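Local coordinates for ribosome-inactivating protein (Lychnis chalcedonica, PDB 2G5X) that belongs to the plant ribosome-inactivating proteins, named for inactivating ribosomes, and folds as a single compact chain of mixed helices and strands, at residues A[59-64]-A[158-163]; A[97-100]-A[105-108]; A[113-116]-A[121-124]. All blocks are in the same frame, centred on the assembly; numbering follows the deposited sequence.

Overall arrangement
The three contacts run from the buried core of a ribosome-inactivating protein to its surface. Contact 1, joining the mixed sheet to helix 154-173, spans so much of the chain that contacts 2 and 3 both fall within the loop it closes, in series. Contact 2 folds back the segment leading to edge strand 108-109 of the same sheet; its centre lies about 17 Å from that of contact 1, without touching it. Contact 3 joins the loop before helix 119-126 to that helix, its centre about 11 Å from that of contact 1. L122 packs on A161 and L162, linking these two contacts directly, whereas contacts 2 and 3 stand about 22 Å apart between centres.

Contact 1 (A[59-64]-A[158-163]); sequences ITLAFR and AKFALI
The sheet-to-helix interface at the heart of the ribosome-inactivating protein fold is exemplified here by F160 of helix 154-173, which reaches across to I59 and L61 of strand 58-64. These three buried residues make up the whole contact between the two segments, and everything that meets is apolar. The ring of F160 presents its far end, CE2 and CZ, to the strand. I59 approaches from the opposite direction with two of its methyl groups: CG2 lies 3.8 Å from F160 CZ, and CD1 is likewise 3.8 Å from F160 CZ, so the ring end faces the notch between the two methyls, equally far from each. L61 comes in at a slant and contributes a single methyl, its CD2 lying 4.0 Å from F160 CE2. With CG anti to the backbone N (chi1 168°), F160 projects its ring off the helix far enough to bridge backbones that are well separated; the CA atoms of I59 and F160 are 10.8 Å apart. In the isoleucine it is CG2 that stands anti to the backbone N, while CG1 lies beside that nitrogen and carries CD1 onward in an extended arm. T60, between the two contact residues, directs its side chain to the other side of the sheet, where its OG1 bonds to N49. Backbone bonds to L50 and V48 hold I59 and L61 in place against strand 45-51. On the helix-facing side, F144 and L140 of helix 137-145 join I59 and F160 respectively, while F73 and L70 of strand 69-76 extend the same apolar layer.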
ATOM      1  N   ILE A  59       6.131   9.845   6.280  1.00  7.47           N
ATOM      2  CA  ILE A  59       6.788   8.624   5.820  1.00  5.94           C
ATOM      3  C   ILE A  59       6.344   8.442   4.370  1.00  8.00           C
ATOM      4  O   ILE A  59       5.151   8.518   4.069  1.00  8.69           O
ATOM      5  CB  ILE A  59       6.372   7.380   6.638  0.50  2.61           C
ATOM      6  CG1 ILE A  59       7.017   7.431   8.025  0.50  2.14           C
ATOM      7  CG2 ILE A  59       6.803   6.105   5.905  0.50  2.75           C
ATOM      8  CD1 ILE A  59       6.686   6.235   8.909  1.00  7.56           C
ATOM      9  N   THR A  60       7.301   8.226   3.474  1.00  7.51           N
ATOM     10  CA  THR A  60       6.990   8.049   2.056  1.00  7.32           C
ATOM     11  C   THR A  60       7.117   6.582   1.647  1.00  7.05           C
ATOM     12  O   THR A  60       8.189   5.994   1.754  1.00  7.85           O
ATOM     13  CB  THR A  60       7.932   8.908   1.172  1.00  6.80           C
ATOM     14  OG1 THR A  60       7.829  10.284   1.564  1.00  8.71           O
ATOM     15  CG2 THR A  60       7.556   8.778  -0.304  1.00  8.64           C
ATOM     16  N   LEU A  61       6.011   6.001   1.186  1.00  6.62           N
ATOM     17  CA  LEU A  61       5.986   4.605   0.755  1.00  6.26           C
ATOM     18  C   LEU A  61       6.328   4.496  -0.727  1.00  6.62           C
ATOM     19  O   LEU A  61       5.986   5.378  -1.511  1.00  7.64           O
ATOM     20  CB  LEU A  61       4.592   4.008   0.965  1.00  6.05           C
ATOM     21  CG  LEU A  61       3.956   4.071   2.355  1.00  5.77           C
ATOM     22  CD1 LEU A  61       2.532   3.520   2.288  1.00  9.38           C
ATOM     23  CD2 LEU A  61       4.791   3.272   3.333  1.00  8.62           C
ATOM     24  N   ALA A  62       6.983   3.402  -1.111  1.00  5.92           N
ATOM     25  CA  ALA A  62       7.342   3.181  -2.511  1.00  5.31           C
ATOM     26  C   ALA A  62       6.722   1.880  -3.016  1.00  6.59           C
ATOM     27  O   ALA A  62       6.992   0.809  -2.475  1.00  6.83           O
ATOM     28  CB  ALA A  62       8.859   3.133  -2.670  1.00  6.81           C
ATOM     29  N   PHE A  63       5.887   1.979  -4.050  1.00  6.10           N
ATOM     30  CA  PHE A  63       5.232   0.804  -4.630  1.00  7.67           C
ATOM     31  C   PHE A  63       5.704   0.528  -6.052  1.00  7.01           C
ATOM     32  O   PHE A  63       5.792   1.449  -6.868  1.00  9.33           O
ATOM     33  CB  PHE A  63       3.709   0.988  -4.699  1.00  7.86           C
ATOM     34  CG  PHE A  63       3.032   1.095  -3.364  1.00  7.79           C
ATOM     35  CD1 PHE A  63       2.847   2.335  -2.761  1.00  8.33           C
ATOM     36  CD2 PHE A  63       2.549  -0.043  -2.724  1.00  6.13           C
ATOM     37  CE1 PHE A  63       2.186   2.442  -1.536  1.00  8.86           C
ATOM     38  CE2 PHE A  63       1.890   0.050  -1.502  1.00  6.35           C
ATOM     39  CZ  PHE A  63       1.706   1.296  -0.906  1.00  7.26           C
ATOM     40  N   ARG A  64       5.998  -0.738  -6.350  1.00  6.76           N
ATOM     41  CA  ARG A  64       6.397  -1.120  -7.704  1.00  7.06           C
ATOM     42  C   ARG A  64       5.151  -0.841  -8.549  1.00  7.11           C
ATOM     43  O   ARG A  64       4.057  -1.295  -8.218  1.00  8.42           O
ATOM     44  CB  ARG A  64       6.779  -2.607  -7.752  1.00  7.23           C
ATOM     45  CG  ARG A  64       7.034  -3.157  -9.158  1.00  6.91           C
ATOM     46  CD  ARG A  64       7.806  -4.484  -9.121  1.00  8.98           C
ATOM     47  NE  ARG A  64       9.196  -4.280  -8.716  1.00  9.18           N
ATOM     48  CZ  ARG A  64       9.727  -4.713  -7.575  1.00  9.96           C
ATOM     49  NH1 ARG A  64       8.992  -5.395  -6.705  1.00 11.73           N
ATOM     50  NH2 ARG A  64      10.995  -4.443  -7.294  1.00 10.06           N
ATOM     51  N   ALA A 158       7.146  -4.528  10.290  1.00  6.25           N
ATOM     52  CA  ALA A 158       6.190  -5.439   9.658  1.00  7.39           C
ATOM     53  C   ALA A 158       4.733  -5.037   9.887  1.00  7.92           C
ATOM     54  O   ALA A 158       3.912  -5.113   8.973  1.00  7.63           O
ATOM     55  CB  ALA A 158       6.419  -6.864  10.160  1.00  7.35           C
ATOM     56  N   LYS A 159       4.413  -4.614  11.107  1.00  8.16           N
ATOM     57  CA  LYS A 159       3.050  -4.213  11.434  1.00  8.13           C
ATOM     58  C   LYS A 159       2.655  -2.964  10.656  1.00  7.41           C
ATOM     59  O   LYS A 159       1.563  -2.897  10.089  1.00  5.73           O
ATOM     60  CB  LYS A 159       2.928  -3.960  12.937  1.00 11.75           C
ATOM     61  CG  LYS A 159       2.969  -5.214  13.782  1.00 18.91           C
ATOM     62  CD  LYS A 159       2.281  -4.974  15.117  1.00 22.16           C
ATOM     63  CE  LYS A 159       0.932  -4.308  14.942  1.00 23.66           C
ATOM     64  NZ  LYS A 159       0.132  -4.422  16.195  1.00 27.37           N
ATOM     65  N   PHE A 160       3.552  -1.982  10.628  1.00  6.30           N
ATOM     66  CA  PHE A 160       3.311  -0.739   9.903  1.00  5.27           C
ATOM     67  C   PHE A 160       3.089  -1.037   8.418  1.00  6.33           C
ATOM     68  O   PHE A 160       2.189  -0.483   7.788  1.00  5.88           O
ATOM     69  CB  PHE A 160       4.510   0.207  10.071  1.00  6.90           C
ATOM     70  CG  PHE A 160       4.481   1.394   9.147  1.00  6.27           C
ATOM     71  CD1 PHE A 160       3.500   2.367   9.274  1.00  7.23           C
ATOM     72  CD2 PHE A 160       5.427   1.524   8.133  1.00  7.01           C
ATOM     73  CE1 PHE A 160       3.454   3.456   8.402  1.00  8.52           C
ATOM     74  CE2 PHE A 160       5.389   2.610   7.255  1.00  8.37           C
ATOM     75  CZ  PHE A 160       4.401   3.576   7.391  1.00  6.53           C
ATOM     76  N   ALA A 161       3.913  -1.919   7.865  1.00  5.53           N
ATOM     77  CA  ALA A 161       3.807  -2.285   6.453  1.00  5.19           C
ATOM     78  C   ALA A 161       2.491  -2.989   6.112  1.00  5.45           C
ATOM     79  O   ALA A 161       1.852  -2.673   5.113  1.00  4.77           O
ATOM     80  CB  ALA A 161       4.986  -3.171   6.058  1.00  5.39           C
ATOM     81  N   LEU A 162       2.088  -3.947   6.941  1.00  6.41           N
ATOM     82  CA  LEU A 162       0.850  -4.681   6.691  1.00  6.33           C
ATOM     83  C   LEU A 162      -0.385  -3.790   6.749  1.00  5.90           C
ATOM     84  O   LEU A 162      -1.290  -3.927   5.927  1.00  5.31           O
ATOM     85  CB  LEU A 162       0.712  -5.835   7.687  1.00  6.45           C
ATOM     86  CG  LEU A 162       1.596  -7.050   7.407  1.00  9.09           C
ATOM     87  CD1 LEU A 162       1.549  -8.006   8.589  1.00  9.38           C
ATOM     88  CD2 LEU A 162       1.125  -7.742   6.133  1.00  9.99           C
ATOM     89  N   ILE A 163      -0.425  -2.874   7.713  1.00  5.47           N
ATOM     90  CA  ILE A 163      -1.566  -1.977   7.826  1.00  5.64           C
ATOM     91  C   ILE A 163      -1.606  -1.065   6.601  1.00  6.30           C
ATOM     92  O   ILE A 163      -2.674  -0.813   6.034  1.00  6.05           O
ATOM     93  CB  ILE A 163      -1.490  -1.118   9.109  1.00  5.75           C
ATOM     94  CG1 ILE A 163      -1.572  -2.021  10.347  1.00  4.82           C
ATOM     95  CG2 ILE A 163      -2.634  -0.112   9.127  1.00  3.60           C
ATOM     96  CD1 ILE A 163      -1.331  -1.283  11.668  1.00  7.77           C
TER

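Contact 2 (A[97-100]-A[105-108])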
ATOM      1  N   GLY A  97      21.144   0.346  -4.950  1.00 11.48           N
ATOM      2  CA  GLY A  97      21.994   1.142  -5.819  1.00 13.22           C
ATOM      3  C   GLY A  97      21.285   2.307  -6.488  1.00 13.39           C
ATOM      4  O   GLY A  97      21.900   3.336  -6.765  1.00 15.32           O
ATOM      5  N   LYS A  98      19.991   2.149  -6.745  1.00 12.48           N
ATOM      6  CA  LYS A  98      19.206   3.195  -7.392  1.00 12.94           C
ATOM      7  C   LYS A  98      18.228   3.861  -6.425  1.00 12.05           C
ATOM      8  O   LYS A  98      17.171   4.339  -6.836  1.00 12.57           O
ATOM      9  CB  LYS A  98      18.438   2.602  -8.582  1.00 16.09           C
ATOM     10  CG  LYS A  98      17.581   1.394  -8.229  1.00 18.61           C
ATOM     11  CD  LYS A  98      16.861   0.822  -9.448  1.00 23.27           C
ATOM     12  CE  LYS A  98      15.769   1.756  -9.952  1.00 24.54           C
ATOM     13  NZ  LYS A  98      15.012   1.166 -11.096  1.00 27.52           N
ATOM     14  N   TYR A  99      18.593   3.909  -5.146  1.00 11.01           N
ATOM     15  CA  TYR A  99      17.729   4.495  -4.125  1.00 11.84           C
ATOM     16  C   TYR A  99      17.297   5.923  -4.453  1.00 12.72           C
ATOM     17  O   TYR A  99      16.167   6.321  -4.163  1.00 11.70           O
ATOM     18  CB  TYR A  99      18.429   4.457  -2.756  1.00 11.85           C
ATOM     19  CG  TYR A  99      19.437   5.564  -2.522  1.00 12.22           C
ATOM     20  CD1 TYR A  99      19.058   6.765  -1.914  1.00 12.71           C
ATOM     21  CD2 TYR A  99      20.761   5.423  -2.928  1.00 13.41           C
ATOM     22  CE1 TYR A  99      19.976   7.796  -1.719  1.00 13.52           C
ATOM     23  CE2 TYR A  99      21.686   6.446  -2.740  1.00 13.53           C
ATOM     24  CZ  TYR A  99      21.288   7.628  -2.137  1.00 15.29           C
ATOM     25  OH  TYR A  99      22.202   8.643  -1.960  1.00 17.06           O
ATOM     26  N   LYS A 100      18.192   6.683  -5.075  1.00 13.21           N
ATOM     27  CA  LYS A 100      17.913   8.071  -5.428  1.00 14.51           C
ATOM     28  C   LYS A 100      16.942   8.197  -6.600  1.00 14.11           C
ATOM     29  O   LYS A 100      16.252   9.211  -6.734  1.00 14.33           O
ATOM     30  CB  LYS A 100      19.227   8.790  -5.756  1.00 16.68           C
ATOM     31  CG  LYS A 100      19.124  10.302  -5.832  1.00 19.42           C
ATOM     32  CD  LYS A 100      18.740  10.903  -4.488  1.00 21.08           C
ATOM     33  CE  LYS A 100      18.819  12.422  -4.520  1.00 22.26           C
ATOM     34  NZ  LYS A 100      18.382  13.029  -3.234  1.00 22.78           N
ATOM     35  N   ASP A 105      13.792  12.358  -3.063  1.00 15.12           N
ATOM     36  CA  ASP A 105      14.366  13.271  -2.077  1.00 13.47           C
ATOM     37  C   ASP A 105      15.325  12.671  -1.054  1.00 11.84           C
ATOM     38  O   ASP A 105      15.841  13.389  -0.195  1.00 11.09           O
ATOM     39  CB  ASP A 105      13.234  13.990  -1.333  1.00 14.35           C
ATOM     40  CG  ASP A 105      12.225  14.621  -2.275  1.00 16.66           C
ATOM     41  OD1 ASP A 105      12.646  15.400  -3.157  1.00 17.28           O
ATOM     42  OD2 ASP A 105      11.013  14.343  -2.130  1.00 16.99           O
ATOM     43  N   ALA A 106      15.576  11.368  -1.143  1.00 10.99           N
ATOM     44  CA  ALA A 106      16.468  10.700  -0.191  1.00  9.84           C
ATOM     45  C   ALA A 106      17.865  11.315  -0.127  1.00  9.01           C
ATOM     46  O   ALA A 106      18.473  11.614  -1.158  1.00 11.71           O
ATOM     47  CB  ALA A 106      16.574   9.214  -0.528  1.00 10.96           C
ATOM     48  N   GLU A 107      18.367  11.486   1.092  1.00  7.41           N
ATOM     49  CA  GLU A 107      19.692  12.053   1.322  1.00 10.22           C
ATOM     50  C   GLU A 107      20.720  10.973   1.652  1.00 11.93           C
ATOM     51  O   GLU A 107      21.924  11.164   1.454  1.00 14.42           O
ATOM     52  CB  GLU A 107      19.634  13.079   2.458  1.00 12.48           C
ATOM     53  CG  GLU A 107      18.864  14.342   2.091  1.00 13.86           C
ATOM     54  CD  GLU A 107      18.683  15.291   3.263  1.00 16.95           C
ATOM     55  OE1 GLU A 107      17.860  14.992   4.153  1.00 13.59           O
ATOM     56  OE2 GLU A 107      19.369  16.335   3.294  1.00 19.99           O
ATOM     57  N   VAL A 108      20.245   9.845   2.169  1.00  9.93           N
ATOM     58  CA  VAL A 108      21.128   8.734   2.505  1.00 11.16           C
ATOM     59  C   VAL A 108      20.426   7.386   2.367  1.00  9.55           C
ATOM     60  O   VAL A 108      19.206   7.287   2.503  1.00  8.85           O
ATOM     61  CB  VAL A 108      21.671   8.841   3.960  1.00 11.40           C
ATOM     62  CG1 VAL A 108      22.502  10.111   4.123  1.00 12.60           C
ATOM     63  CG2 VAL A 108      20.522   8.817   4.956  1.00 12.05           C
TER
HETATM   64  O   HOH W   1      21.250  11.122  -1.729  1.00 30.28           O
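Y99 and K100 reach A106 in different ways, the first through the edge of a ring and the second through a charged tip. The Y99 ring meets the A106 methyl edge-on, with CB lying in the ring plane 3.8 Å from CD1, while one face of the ring is overlaid by CB of K100, its sequence neighbour. For Y99, CG sits between the backbone N and the carbonyl carbon (chi1 81°), a rotation that brings the ring round to the loop and to A85 and F87 of strand 83-87. The K100 chain bends once, at chi2, and then runs extended across to the loop, where NZ meets A106 O. K100 NZ and A106 O are 2.5 Å apart, unusually short for a hydrogen bond, so the exact length is doubtful. As modelled, NZ comes in bent from the C=O direction and tilted from the carbonyl plane, and makes a further, weak bond to T104 O. A water donates to A106 O at 2.9 Å, and that water is 2.7 Å from Y99 OH, also hydrogen-bonded. Outside the two segments, D105 forms a salt bridge with R1. The turn that carries helix 99-102 into edge strand 108-109 is therefore fastened through a backbone carbonyl, to which water ties the tyrosine hydroxyl; if the short lysine bond is real, its charge would probably polarise that carbonyl.

Contact 3 (A[113-116]-A[121-124]); sequences LPCA and DLQN
A116 and D121 meet through a nearly straight hydrogen bond: A116 N donates to D121 OD2 at 2.8 Å, with an N-H...O angle of 164°. D121 OD2 uses its anti lone pair, the one directed away from OD1, and lies 3.4 Å from A116 CB as well, so the alanine methyl packs alongside the acid. One residue on, L122 brings its CD2 methyl to 3.3 Å from A116 O, a buried carbonyl oxygen with no hydrogen-bonding partner in the model, while C115 SG touches the same CD2 from 4.0 Å. D121 can reach back to the loop because its CG stands anti to the backbone N (chi1 -164°). Further out, OD1 forms a salt bridge with K125 one turn along the helix, which leaves the two carboxylate oxygens with separate tasks and probably fixes the group's rotation. T118 OG1 bonds to D121 N, securing the start of the helix. C115 is set in place by its backbone bond to S89 and by packing on V157, and L122 also reaches I165. The arrangement is a loop-to-helix junction in which a first-turn aspartate holds the backbone of the preceding loop, while L122 and C115 pack this junction on helix 154-173 of the ribosome-inactivating protein fold.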
ATOM      1  N   LEU A 113      16.089  -3.161   5.833  1.00  8.29           N
ATOM      2  CA  LEU A 113      15.105  -3.308   6.899  1.00  8.02           C
ATOM      3  C   LEU A 113      15.170  -4.710   7.497  1.00  9.78           C
ATOM      4  O   LEU A 113      15.576  -5.664   6.828  1.00  9.59           O
ATOM      5  CB  LEU A 113      13.697  -3.044   6.361  1.00  7.95           C
ATOM      6  CG  LEU A 113      13.352  -1.585   6.035  1.00  8.01           C
ATOM      7  CD1 LEU A 113      12.012  -1.522   5.311  1.00  7.78           C
ATOM      8  CD2 LEU A 113      13.307  -0.773   7.325  1.00  8.47           C
ATOM      9  N   PRO A 114      14.765  -4.851   8.770  1.00  8.52           N
ATOM     10  CA  PRO A 114      14.769  -6.129   9.488  1.00 11.35           C
ATOM     11  C   PRO A 114      13.689  -7.135   9.082  1.00 11.53           C
ATOM     12  O   PRO A 114      13.332  -8.011   9.870  1.00 14.16           O
ATOM     13  CB  PRO A 114      14.649  -5.700  10.950  1.00 10.43           C
ATOM     14  CG  PRO A 114      13.801  -4.473  10.863  1.00 12.55           C
ATOM     15  CD  PRO A 114      14.407  -3.742   9.675  1.00  9.93           C
ATOM     16  N   CYS A 115      13.162  -7.009   7.866  1.00 12.26           N
ATOM     17  CA  CYS A 115      12.152  -7.948   7.381  1.00 10.65           C
ATOM     18  C   CYS A 115      12.003  -7.882   5.861  1.00 11.09           C
ATOM     19  O   CYS A 115      12.498  -6.952   5.222  1.00  8.72           O
ATOM     20  CB  CYS A 115      10.798  -7.694   8.059  1.00 14.49           C
ATOM     21  SG  CYS A 115       9.878  -6.248   7.487  1.00 15.30           S
ATOM     22  N   ALA A 116      11.334  -8.884   5.291  1.00  9.32           N
ATOM     23  CA  ALA A 116      11.112  -8.953   3.847  1.00  9.10           C
ATOM     24  C   ALA A 116       9.757  -8.368   3.445  1.00 10.27           C
ATOM     25  O   ALA A 116       8.914  -8.085   4.296  1.00 11.20           O
ATOM     26  CB  ALA A 116      11.224 -10.396   3.370  1.00  9.79           C
ATOM     27  N   ASP A 121       6.511 -13.351   5.199  1.00  9.23           N
ATOM     28  CA  ASP A 121       7.466 -12.851   6.185  1.00  8.93           C
ATOM     29  C   ASP A 121       6.904 -11.699   7.013  1.00  9.09           C
ATOM     30  O   ASP A 121       7.201 -11.589   8.204  1.00  8.36           O
ATOM     31  CB  ASP A 121       8.779 -12.411   5.523  1.00 10.08           C
ATOM     32  CG  ASP A 121       9.914 -12.265   6.529  1.00 10.48           C
ATOM     33  OD1 ASP A 121      10.167 -13.230   7.281  1.00 13.71           O
ATOM     34  OD2 ASP A 121      10.554 -11.196   6.578  1.00 12.24           O
ATOM     35  N   LEU A 122       6.101 -10.839   6.390  1.00  8.51           N
ATOM     36  CA  LEU A 122       5.514  -9.719   7.116  1.00  7.40           C
ATOM     37  C   LEU A 122       4.670 -10.220   8.285  1.00  7.81           C
ATOM     38  O   LEU A 122       4.757  -9.687   9.392  1.00  6.75           O
ATOM     39  CB  LEU A 122       4.656  -8.856   6.185  1.00  6.24           C
ATOM     40  CG  LEU A 122       5.421  -7.970   5.196  1.00  7.52           C
ATOM     41  CD1 LEU A 122       4.433  -7.280   4.264  1.00  7.62           C
ATOM     42  CD2 LEU A 122       6.251  -6.931   5.955  1.00  9.04           C
ATOM     43  N   GLN A 123       3.861 -11.247   8.042  1.00  6.46           N
ATOM     44  CA  GLN A 123       3.020 -11.802   9.097  1.00  7.85           C
ATOM     45  C   GLN A 123       3.867 -12.508  10.160  1.00  7.71           C
ATOM     46  O   GLN A 123       3.549 -12.446  11.349  1.00  7.82           O
ATOM     47  CB  GLN A 123       1.983 -12.766   8.503  1.00  8.06           C
ATOM     48  CG  GLN A 123       0.990 -12.085   7.561  1.00  9.61           C
ATOM     49  CD  GLN A 123       0.079 -13.063   6.832  1.00 10.62           C
ATOM     50  OE1 GLN A 123      -1.042 -13.340   7.266  1.00 10.91           O
ATOM     51  NE2 GLN A 123       0.564 -13.594   5.717  1.00 11.03           N
ATOM     52  N   ASN A 124       4.946 -13.167   9.738  1.00  7.29           N
ATOM     53  CA  ASN A 124       5.819 -13.852  10.687  1.00  9.50           C
ATOM     54  C   ASN A 124       6.505 -12.855  11.623  1.00  9.55           C
ATOM     55  O   ASN A 124       6.613 -13.093  12.826  1.00  9.46           O
ATOM     56  CB  ASN A 124       6.879 -14.687   9.956  1.00 11.81           C
ATOM     57  CG  ASN A 124       6.298 -15.936   9.308  1.00 14.31           C
ATOM     58  OD1 ASN A 124       5.372 -16.549   9.835  1.00 17.66           O
ATOM     59  ND2 ASN A 124       6.861 -16.331   8.170  1.00 18.24           N
TER